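Side-chain contacts in thiamine pyrophosphokinase (Candida albicans, PDB 2G9Z), which catalyses the transfer of a pyrophosphate group from ATP to thiamine, giving thiamine pyrophosphate: residues D126-S131 / Y153-K158; P120-G125 / E174-S179; G92-L97 / T136-H141. All blocks are in the same frame, centred on the assembly; numbering follows the deposited sequence.

Contact 1 (D126-S131 / Y153-K158); sequences DFDSIS and YNDFTK. With MG (magnesium ion), chain C; MG (magnesium ion), chain D; VNP (3-[(4-amino-2-methylpyrimidin-5-yl)methyl]-5-(2-{[hydroxy(phosphonoamino)phosphoryl]oxy}ethyl)-4-methyl-1,3-thiazol-3-I um), chain H.
Asp126 and Asp155 reach the same magnesium ion through different first torsions: in Asp126 the CG sits between the backbone N and the carbonyl carbon (chi1 51°), whereas in Asp155 it lies opposite the carbonyl carbon, beside the N (chi1 -61°). The two side chains cross at about a right angle, their carboxylate planes 78° apart. Asp155 divides its oxygens between two tasks. OD2 binds the magnesium at 2.2 Å, while OD1 accepts the backbone N-H of Asp126 at 3.0 Å, on its syn side but somewhat out of the carboxylate plane. With one oxygen on metal and the other on the backbone N-H of the facing loop, the group's rotation is fixed.

Asp128 repeats the torsion of Asp126, and both carboxylates bridge, each giving OD1 to this first magnesium and OD2 to a second. VNP O1B bridges the same two ions. Asp91 adds a further oxygen to the first, and water 1, 2.4 Å from that ion, donates to VNP O1G.

On the helix side, Asp155 N gives a 2.7 Å hydrogen bond to VNP O2B, putting an imidodiphosphate oxygen at the start of helix 155-170. Asn154 is the N-cap: its OD1 takes the N-H of Thr157 at 2.7 Å, and the Thr157 hydroxyl as well. Lys158, extended beyond CG, brings NZ to 4.0 Å from Asp126 CB, but its ammonium is held by the carbonyls of Gln148 and Ser150.

Ser312 and Arg316 of the second subunit also hold VNP, so the site draws on both chains. Two aspartates of a DxD pattern just after a strand, joined by Asp91 and an aspartate from a helix start, bind magnesium ions that grip the imidodiphosphate of a product analogue, consistent with the catalytic site of a thiamine pyrophosphokinase.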
loop_
_atom_site.group_PDB
_atom_site.type_symbol
_atom_site.label_atom_id
_atom_site.label_comp_id
_atom_site.label_asym_id
_atom_site.label_seq_id
_atom_site.Cartn_x
_atom_site.Cartn_y
_atom_site.Cartn_z
ATOM N N ASP A 126 3.599 8.862 20.467
ATOM C CA ASP A 126 2.960 8.544 21.739
ATOM C C ASP A 126 3.763 7.520 22.538
ATOM O O ASP A 126 3.429 7.207 23.677
ATOM C CB ASP A 126 1.533 8.040 21.519
ATOM C CG ASP A 126 1.463 6.929 20.504
ATOM O OD1 ASP A 126 2.530 6.477 20.047
ATOM O OD2 ASP A 126 0.339 6.518 20.169
ATOM N N PHE A 127 4.828 7.014 21.922
ATOM C CA PHE A 127 5.733 6.052 22.539
ATOM C C PHE A 127 5.147 4.736 23.034
ATOM O O PHE A 127 5.506 4.262 24.115
ATOM C CB PHE A 127 6.497 6.724 23.687
ATOM C CG PHE A 127 7.325 7.897 23.256
ATOM C CD1 PHE A 127 7.906 7.932 21.993
ATOM C CD2 PHE A 127 7.541 8.964 24.118
ATOM C CE1 PHE A 127 8.694 9.013 21.595
ATOM C CE2 PHE A 127 8.327 10.046 23.729
ATOM C CZ PHE A 127 8.903 10.070 22.464
ATOM N N ASP A 128 4.257 4.137 22.253
ATOM C CA ASP A 128 3.688 2.858 22.649
ATOM C C ASP A 128 4.368 1.706 21.912
ATOM O O ASP A 128 3.974 0.551 22.057
ATOM C CB ASP A 128 2.180 2.828 22.400
ATOM C CG ASP A 128 1.806 3.236 20.994
ATOM O OD1 ASP A 128 2.702 3.423 20.146
ATOM O OD2 ASP A 128 0.596 3.363 20.742
ATOM N N SER A 129 5.396 2.023 21.128
ATOM C CA SER A 129 6.125 0.996 20.399
ATOM C C SER A 129 7.614 1.031 20.736
ATOM O O SER A 129 8.255 -0.013 20.821
ATOM C CB SER A 129 5.919 1.148 18.884
ATOM O OG SER A 129 6.510 2.339 18.396
ATOM N N ILE A 130 8.167 2.226 20.941
ATOM C CA ILE A 130 9.587 2.338 21.271
ATOM C C ILE A 130 9.859 1.534 22.550
ATOM O O ILE A 130 9.070 1.569 23.489
ATOM C CB ILE A 130 10.004 3.820 21.482
ATOM C CG1 ILE A 130 11.525 3.928 21.599
ATOM C CG2 ILE A 130 9.349 4.382 22.735
ATOM C CD1 ILE A 130 12.031 5.355 21.690
ATOM N N SER A 131 10.963 0.797 22.580
ATOM C CA SER A 131 11.289 -0.003 23.753
ATOM C C SER A 131 11.986 0.846 24.810
ATOM O O SER A 131 12.789 1.720 24.487
ATOM C CB SER A 131 12.190 -1.182 23.369
ATOM O OG SER A 131 13.492 -0.742 23.034
ATOM N N TYR A 153 -3.824 12.024 16.069
ATOM C CA TYR A 153 -2.729 12.182 15.109
ATOM C C TYR A 153 -1.792 10.988 15.317
ATOM O O TYR A 153 -1.587 10.567 16.454
ATOM C CB TYR A 153 -1.943 13.462 15.395
ATOM C CG TYR A 153 -2.736 14.746 15.313
ATOM C CD1 TYR A 153 -2.910 15.405 14.096
ATOM C CD2 TYR A 153 -3.283 15.323 16.461
ATOM C CE1 TYR A 153 -3.602 16.616 14.024
ATOM C CE2 TYR A 153 -3.980 16.531 16.401
ATOM C CZ TYR A 153 -4.131 17.173 15.178
ATOM O OH TYR A 153 -4.791 18.379 15.118
ATOM N N ASN A 154 -1.224 10.437 14.247
ATOM C CA ASN A 154 -0.304 9.311 14.409
ATOM C C ASN A 154 1.143 9.793 14.532
ATOM O O ASN A 154 1.431 10.981 14.368
ATOM C CB ASN A 154 -0.426 8.313 13.245
ATOM C CG ASN A 154 -0.025 8.907 11.905
ATOM O OD1 ASN A 154 0.635 9.945 11.837
ATOM N ND2 ASN A 154 -0.415 8.236 10.828
ATOM N N ASP A 155 2.056 8.870 14.809
ATOM C CA ASP A 155 3.454 9.228 14.967
ATOM C C ASP A 155 4.053 9.875 13.736
ATOM O O ASP A 155 4.946 10.714 13.841
ATOM C CB ASP A 155 4.270 8.001 15.353
ATOM C CG ASP A 155 3.813 7.401 16.656
ATOM O OD1 ASP A 155 3.332 8.162 17.525
ATOM O OD2 ASP A 155 3.937 6.175 16.813
ATOM N N PHE A 156 3.571 9.471 12.567
ATOM C CA PHE A 156 4.064 10.032 11.320
ATOM C C PHE A 156 3.798 11.529 11.278
ATOM O O PHE A 156 4.708 12.332 11.062
ATOM C CB PHE A 156 3.375 9.377 10.121
ATOM C CG PHE A 156 3.776 9.972 8.803
ATOM C CD1 PHE A 156 4.954 9.578 8.176
ATOM C CD2 PHE A 156 3.003 10.964 8.211
ATOM C CE1 PHE A 156 5.358 10.166 6.976
ATOM C CE2 PHE A 156 3.402 11.560 7.010
ATOM C CZ PHE A 156 4.582 11.157 6.394
ATOM N N THR A 157 2.535 11.893 11.467
ATOM C CA THR A 157 2.123 13.289 11.439
ATOM C C THR A 157 2.803 14.107 12.532
ATOM O O THR A 157 3.267 15.220 12.283
ATOM C CB THR A 157 0.592 13.403 11.571
ATOM O OG1 THR A 157 -0.024 12.722 10.469
ATOM C CG2 THR A 157 0.160 14.862 11.550
ATOM N N LYS A 158 2.863 13.560 13.741
ATOM C CA LYS A 158 3.516 14.262 14.841
ATOM C C LYS A 158 4.970 14.535 14.484
ATOM O O LYS A 158 5.504 15.594 14.816
ATOM C CB LYS A 158 3.427 13.439 16.129
ATOM C CG LYS A 158 2.002 13.330 16.667
ATOM C CD LYS A 158 1.867 12.229 17.705
ATOM C CE LYS A 158 0.429 12.124 18.189
ATOM N NZ LYS A 158 0.220 11.029 19.170
HETATM MG MG MG C . 3.331 4.997 18.548
HETATM MG MG MG D . -0.051 4.593 19.105
HETATM O O2G VNP H . -1.038 3.337 17.771
HETATM P PG VNP H . -0.428 2.810 16.380
HETATM O O3G VNP H . -1.403 1.955 15.665
HETATM O O1G VNP H . 0.910 2.000 16.762
HETATM N N3B VNP H . 0.021 4.099 15.498
HETATM P PB VNP H . 0.489 5.373 16.386
HETATM O O2B VNP H . 1.019 6.415 15.480
HETATM O O1B VNP H . 1.384 4.881 17.457
HETATM O O1 VNP H . -0.872 5.901 17.071
HETATM C C7 VNP H . -2.010 6.372 16.341
HETATM C C12 VNP H . -2.716 7.379 17.253
HETATM C C11 VNP H . -4.037 7.964 16.744
HETATM C C10 VNP H . -5.280 7.087 16.907
HETATM C CM4 VNP H . -5.443 6.085 18.053
HETATM S S1 VNP H . -4.164 8.384 14.974
HETATM C C9 VNP H . -5.878 8.040 14.927
HETATM N N5 VNP H . -6.203 7.254 15.955
HETATM C C7A VNP H . -7.475 6.515 16.012
HETATM C C5A VNP H . -8.613 7.194 15.245
HETATM C C6A VNP H . -9.126 6.494 14.159
HETATM N N1A VNP H . -10.182 6.940 13.502
HETATM C C2A VNP H . -10.787 8.079 13.861
HETATM C CM2 VNP H . -12.028 8.550 13.101
HETATM N N3A VNP H . -10.321 8.794 14.896
HETATM C C4A VNP H . -9.252 8.381 15.592
HETATM N N4A VNP H . -8.812 9.124 16.602
HETATM O O HOH W 1 3.643 3.164 17.089
#

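Contact 2 (P120-G125 / E174-S179); sequences PDYIVG and ENWFES
Tyr122, first residue of strand 122-125, and Phe177, inside the type I turn Asn175-Glu178, have the nearest CA atoms of the two segments, 9.8 Å apart, so side chains bridge the gap. The main link is a hydrogen bond from Trp176 NE1 to Tyr122 OH, 2.9 Å long and fairly straight (164° at the hydrogen), with the hydroxyl oxygen lying in the indole plane. Trp176 CG sits between its backbone N and carbonyl carbon (chi1 63°), which turns NE1 to the tyrosine. Beside the bond the rings touch rim to rim, neither over the other's face: Tyr122 CE1 comes to 3.7 Å from Trp176 CZ2, and the planes stand 56° apart. Phe177 CB lies 3.7 Å above the centre of the Trp176 ring, and Phe177 CD1 comes to 4.4 Å from Tyr122 CE1, at the tyrosine ring's edge. A second, looser tie runs through water 2, which donates to Asp121 OD1 and weakly to Glu174 OE2; Glu174 is also salt-bridged to Lys144. The Tyr122 hydroxyl is shared with His166 of helix 155-170, which packs on this face of the sheet, while strand 122-125 itself is hydrogen-bonded between strands 86-90 and 144-147.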
loop_
_atom_site.group_PDB
_atom_site.type_symbol
_atom_site.label_atom_id
_atom_site.label_comp_id
_atom_site.label_asym_id
_atom_site.label_seq_id
_atom_site.Cartn_x
_atom_site.Cartn_y
_atom_site.Cartn_z
ATOM N N PRO A 120 19.688 10.097 16.635
ATOM C CA PRO A 120 18.669 10.915 15.977
ATOM C C PRO A 120 18.469 12.253 16.684
ATOM O O PRO A 120 18.574 12.347 17.909
ATOM C CB PRO A 120 17.433 10.025 16.041
ATOM C CG PRO A 120 17.606 9.332 17.356
ATOM C CD PRO A 120 19.077 8.962 17.351
ATOM N N ASP A 121 18.190 13.288 15.902
ATOM C CA ASP A 121 17.962 14.616 16.451
ATOM C C ASP A 121 16.702 14.642 17.307
ATOM O O ASP A 121 16.693 15.222 18.394
ATOM C CB ASP A 121 17.845 15.629 15.317
ATOM C CG ASP A 121 19.155 15.835 14.591
ATOM O OD1 ASP A 121 19.944 16.694 15.033
ATOM O OD2 ASP A 121 19.404 15.123 13.592
ATOM N N TYR A 122 15.641 14.006 16.817
ATOM C CA TYR A 122 14.369 13.964 17.533
ATOM C C TYR A 122 13.754 12.569 17.509
ATOM O O TYR A 122 13.919 11.821 16.546
ATOM C CB TYR A 122 13.352 14.917 16.889
ATOM C CG TYR A 122 13.722 16.383 16.854
ATOM C CD1 TYR A 122 13.333 17.249 17.881
ATOM C CD2 TYR A 122 14.417 16.917 15.772
ATOM C CE1 TYR A 122 13.620 18.612 17.822
ATOM C CE2 TYR A 122 14.716 18.278 15.703
ATOM C CZ TYR A 122 14.312 19.117 16.730
ATOM O OH TYR A 122 14.598 20.457 16.653
ATOM N N ILE A 123 13.042 12.233 18.578
ATOM C CA ILE A 123 12.320 10.969 18.681
ATOM C C ILE A 123 10.946 11.424 19.151
ATOM O O ILE A 123 10.823 11.964 20.250
ATOM C CB ILE A 123 12.926 10.028 19.734
ATOM C CG1 ILE A 123 14.314 9.563 19.287
ATOM C CG2 ILE A 123 12.002 8.833 19.940
ATOM C CD1 ILE A 123 15.000 8.642 20.282
ATOM N N VAL A 124 9.922 11.239 18.320
ATOM C CA VAL A 124 8.584 11.690 18.685
ATOM C C VAL A 124 7.454 10.681 18.488
ATOM O O VAL A 124 7.595 9.710 17.747
ATOM C CB VAL A 124 8.230 13.020 17.939
ATOM C CG1 VAL A 124 9.429 13.506 17.127
ATOM C CG2 VAL A 124 7.009 12.849 17.061
ATOM N N GLY A 125 6.336 10.930 19.166
ATOM C CA GLY A 125 5.178 10.055 19.058
ATOM C C GLY A 125 4.551 9.789 20.410
ATOM O O GLY A 125 4.917 10.426 21.401
ATOM N N GLU A 174 17.347 25.758 20.828
ATOM C CA GLU A 174 17.530 24.315 20.721
ATOM C C GLU A 174 16.513 23.484 21.511
ATOM O O GLU A 174 16.296 22.311 21.204
ATOM C CB GLU A 174 18.948 23.948 21.172
ATOM C CG GLU A 174 19.488 22.632 20.621
ATOM C CD GLU A 174 19.944 22.742 19.173
ATOM O OE1 GLU A 174 20.691 23.692 18.856
ATOM O OE2 GLU A 174 19.572 21.874 18.355
ATOM N N ASN A 175 15.889 24.082 22.523
ATOM C CA ASN A 175 14.913 23.356 23.335
ATOM C C ASN A 175 13.492 23.884 23.152
ATOM O O ASN A 175 12.680 23.855 24.077
ATOM C CB ASN A 175 15.301 23.429 24.815
ATOM C CG ASN A 175 15.077 24.806 25.406
ATOM O OD1 ASN A 175 15.589 25.803 24.899
ATOM N ND2 ASN A 175 14.305 24.867 26.487
ATOM N N TRP A 176 13.199 24.361 21.950
ATOM C CA TRP A 176 11.885 24.898 21.625
ATOM C C TRP A 176 10.755 23.913 21.921
ATOM O O TRP A 176 9.627 24.318 22.206
ATOM C CB TRP A 176 11.832 25.254 20.141
ATOM C CG TRP A 176 12.016 24.048 19.265
ATOM C CD1 TRP A 176 13.198 23.537 18.804
ATOM C CD2 TRP A 176 10.988 23.158 18.807
ATOM N NE1 TRP A 176 12.969 22.383 18.090
ATOM C CE2 TRP A 176 11.622 22.128 18.077
ATOM C CE3 TRP A 176 9.593 23.131 18.946
ATOM C CZ2 TRP A 176 10.906 21.077 17.486
ATOM C CZ3 TRP A 176 8.881 22.085 18.358
ATOM C CH2 TRP A 176 9.541 21.074 17.638
ATOM N N PHE A 177 11.071 22.622 21.844
ATOM C CA PHE A 177 10.098 21.549 22.049
ATOM C C PHE A 177 9.729 21.253 23.492
ATOM O O PHE A 177 8.704 20.620 23.755
ATOM C CB PHE A 177 10.624 20.257 21.442
ATOM C CG PHE A 177 11.862 19.746 22.113
ATOM C CD1 PHE A 177 13.103 20.306 21.831
ATOM C CD2 PHE A 177 11.785 18.718 23.048
ATOM C CE1 PHE A 177 14.252 19.849 22.470
ATOM C CE2 PHE A 177 12.929 18.256 23.692
ATOM C CZ PHE A 177 14.166 18.824 23.400
ATOM N N GLU A 178 10.568 21.675 24.427
ATOM C CA GLU A 178 10.287 21.401 25.827
ATOM C C GLU A 178 9.137 22.260 26.331
ATOM O O GLU A 178 8.915 23.371 25.853
ATOM C CB GLU A 178 11.546 21.623 26.674
ATOM C CG GLU A 178 12.768 20.887 26.131
ATOM C CD GLU A 178 13.884 20.754 27.150
ATOM O OE1 GLU A 178 14.225 21.766 27.797
ATOM O OE2 GLU A 178 14.424 19.634 27.295
ATOM N N SER A 179 8.389 21.716 27.282
ATOM C CA SER A 179 7.257 22.417 27.870
ATOM C C SER A 179 6.057 22.611 26.948
ATOM O O SER A 179 5.163 23.396 27.260
ATOM C CB SER A 179 7.705 23.773 28.426
ATOM O OG SER A 179 8.449 23.600 29.619
HETATM O O HOH W 2 18.812 19.009 16.587
#

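Contact 3 (G92-L97 / T136-H141); sequences GGANSL and TYYESH
Tyr138 does most of the work here, reaching with its ring to Leu97 and Ala94 of the neighbouring helix. Its CG stands beside the backbone N (chi1 -71°), which sends the ring across the gap between the segments, whose nearest CA atoms, those of Ala94 and Tyr138, are 8.2 Å apart. The phenol end meets Leu97: Tyr138 OH comes to 3.4 Å from Leu97 CG, and CZ to 4.0 Å from Leu97 CD2. In Leu97 the first torsion puts CG opposite the backbone N (chi1 174°) and carries it to the tyrosine, and the second (chi2 60°) turns CD2 to the ring, which it approaches obliquely.

Nearer the ring's base the partner is Ala94. Its CB lies 4.3 Å from Tyr138 CD2, a light apolar touch, while its carbonyl O is 3.6 Å from CE2, again at a slant to the ring.

Both helices pack on one face of the parallel part of a mixed sheet. Strand 86-90, helix 93-100, strand 122-125, helix 132-139 and strand 144-147 follow one another as two successive beta-alpha-beta crossovers, and Tyr138 lies between their helices. Cys89 of strand 86-90 touches Ala94 and Leu97, and Pro120, just before strand 122-125, packs on Tyr138; Leu77 and Trp81 of helix 77-81 touch Leu97.

Tyr138 is also backed from within its own segment. Tyr137 CD2 stands 3.6 Å above the centre of its ring. The end of helix 132-139 is tied up at the carbonyl of Tyr137, where O accepts from Ser140 OG at 2.6 Å and from His141 ND1 at 2.9 Å, the two donors arriving from opposite faces of the carbonyl plane. His141 ND1 in turn lies over the centre of the Tyr137 ring.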
loop_
_atom_site.group_PDB
_atom_site.type_symbol
_atom_site.label_atom_id
_atom_site.label_comp_id
_atom_site.label_asym_id
_atom_site.label_seq_id
_atom_site.Cartn_x
_atom_site.Cartn_y
_atom_site.Cartn_z
ATOM N N GLY A 92 8.512 3.877 17.384
ATOM C CA GLY A 92 9.177 2.619 17.080
ATOM C C GLY A 92 10.356 2.724 16.129
ATOM O O GLY A 92 11.236 1.864 16.128
ATOM N N GLY A 93 10.373 3.770 15.310
ATOM C CA GLY A 93 11.472 3.959 14.380
ATOM C C GLY A 93 12.815 3.986 15.089
ATOM O O GLY A 93 13.852 3.714 14.480
ATOM N N ALA A 94 12.805 4.319 16.379
ATOM C CA ALA A 94 14.035 4.356 17.161
ATOM C C ALA A 94 14.573 2.935 17.336
ATOM O O ALA A 94 15.784 2.712 17.276
ATOM C CB ALA A 94 13.779 5.001 18.524
ATOM N N ASN A 95 13.671 1.982 17.563
ATOM C CA ASN A 95 14.059 0.581 17.717
ATOM C C ASN A 95 14.699 0.113 16.419
ATOM O O ASN A 95 15.742 -0.548 16.421
ATOM C CB ASN A 95 12.844 -0.312 18.000
ATOM C CG ASN A 95 12.106 0.079 19.263
ATOM O OD1 ASN A 95 12.680 0.664 20.178
ATOM N ND2 ASN A 95 10.826 -0.267 19.330
ATOM N N SER A 96 14.050 0.457 15.309
ATOM C CA SER A 96 14.532 0.086 13.985
ATOM C C SER A 96 15.949 0.604 13.784
ATOM O O SER A 96 16.820 -0.107 13.275
ATOM C CB SER A 96 13.604 0.666 12.911
ATOM O OG SER A 96 12.259 0.264 13.132
ATOM N N LEU A 97 16.175 1.853 14.182
ATOM C CA LEU A 97 17.492 2.464 14.061
ATOM C C LEU A 97 18.481 1.741 14.966
ATOM O O LEU A 97 19.598 1.430 14.561
ATOM C CB LEU A 97 17.433 3.941 14.455
ATOM C CG LEU A 97 18.776 4.677 14.513
ATOM C CD1 LEU A 97 19.443 4.641 13.147
ATOM C CD2 LEU A 97 18.550 6.115 14.960
ATOM N N THR A 136 15.735 4.880 26.567
ATOM C CA THR A 136 16.753 5.340 27.498
ATOM C C THR A 136 18.101 5.500 26.795
ATOM O O THR A 136 18.831 6.453 27.057
ATOM C CB THR A 136 16.892 4.368 28.694
ATOM O OG1 THR A 136 17.151 3.043 28.216
ATOM C CG2 THR A 136 15.610 4.355 29.512
ATOM N N TYR A 137 18.419 4.585 25.885
ATOM C CA TYR A 137 19.683 4.658 25.161
ATOM C C TYR A 137 19.858 5.989 24.438
ATOM O O TYR A 137 20.843 6.695 24.655
ATOM C CB TYR A 137 19.797 3.531 24.135
ATOM C CG TYR A 137 21.074 3.617 23.332
ATOM C CD1 TYR A 137 22.275 3.125 23.843
ATOM C CD2 TYR A 137 21.096 4.251 22.093
ATOM C CE1 TYR A 137 23.469 3.268 23.138
ATOM C CE2 TYR A 137 22.282 4.401 21.381
ATOM C CZ TYR A 137 23.465 3.908 21.909
ATOM O OH TYR A 137 24.643 4.073 21.216
ATOM N N TYR A 138 18.908 6.330 23.571
ATOM C CA TYR A 138 18.995 7.580 22.826
ATOM C C TYR A 138 18.778 8.808 23.700
ATOM O O TYR A 138 19.335 9.867 23.424
ATOM C CB TYR A 138 18.021 7.567 21.641
ATOM C CG TYR A 138 18.473 6.623 20.551
ATOM C CD1 TYR A 138 19.685 6.825 19.891
ATOM C CD2 TYR A 138 17.720 5.498 20.215
ATOM C CE1 TYR A 138 20.143 5.929 18.929
ATOM C CE2 TYR A 138 18.167 4.595 19.251
ATOM C CZ TYR A 138 19.380 4.815 18.616
ATOM O OH TYR A 138 19.839 3.910 17.685
ATOM N N GLU A 139 17.971 8.673 24.749
ATOM C CA GLU A 139 17.758 9.795 25.657
ATOM C C GLU A 139 19.123 10.112 26.280
ATOM O O GLU A 139 19.489 11.270 26.442
ATOM C CB GLU A 139 16.759 9.434 26.770
ATOM C CG GLU A 139 15.356 9.084 26.283
ATOM C CD GLU A 139 14.375 8.812 27.416
ATOM O OE1 GLU A 139 14.703 8.022 28.332
ATOM O OE2 GLU A 139 13.264 9.384 27.387
ATOM N N SER A 140 19.883 9.070 26.604
ATOM C CA SER A 140 21.196 9.258 27.216
ATOM C C SER A 140 22.248 9.726 26.215
ATOM O O SER A 140 23.393 9.991 26.589
ATOM C CB SER A 140 21.664 7.964 27.892
ATOM O OG SER A 140 21.950 6.948 26.943
ATOM N N HIS A 141 21.867 9.828 24.944
ATOM C CA HIS A 141 22.808 10.284 23.932
ATOM C C HIS A 141 22.461 11.625 23.307
ATOM O O HIS A 141 23.064 12.029 22.313
ATOM C CB HIS A 141 22.996 9.226 22.843
ATOM C CG HIS A 141 23.992 8.168 23.202
ATOM N ND1 HIS A 141 23.681 7.090 24.005
ATOM C CD2 HIS A 141 25.301 8.035 22.886
ATOM C CE1 HIS A 141 24.756 6.338 24.164
ATOM N NE2 HIS A 141 25.752 6.890 23.495
#

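How the contacts relate
The centres of the three contacts lie about 13 Å from one another, all in the catalytic domain and on the same side of the chain's centre. Along the chain the segments run 92-97, 120-125, 126-131, 136-141, 153-158, 174-179: contact 1 nests inside the loop closed by contact 2, and contact 3 interleaves with both. Strand 122-125 runs from contact 2 straight into the metal-binding loop of contact 1. Asn95 of helix 93-100 probably hydrogen-bonds Ser129 O and Ser131 N, joining contact 3 to that loop. Contact 2, with helix 155-170, lies on one face of the strand; contact 3 lies on the other, where Pro120 and Ile123 pack on Tyr138. The magnesium site thus stands at the strand's end.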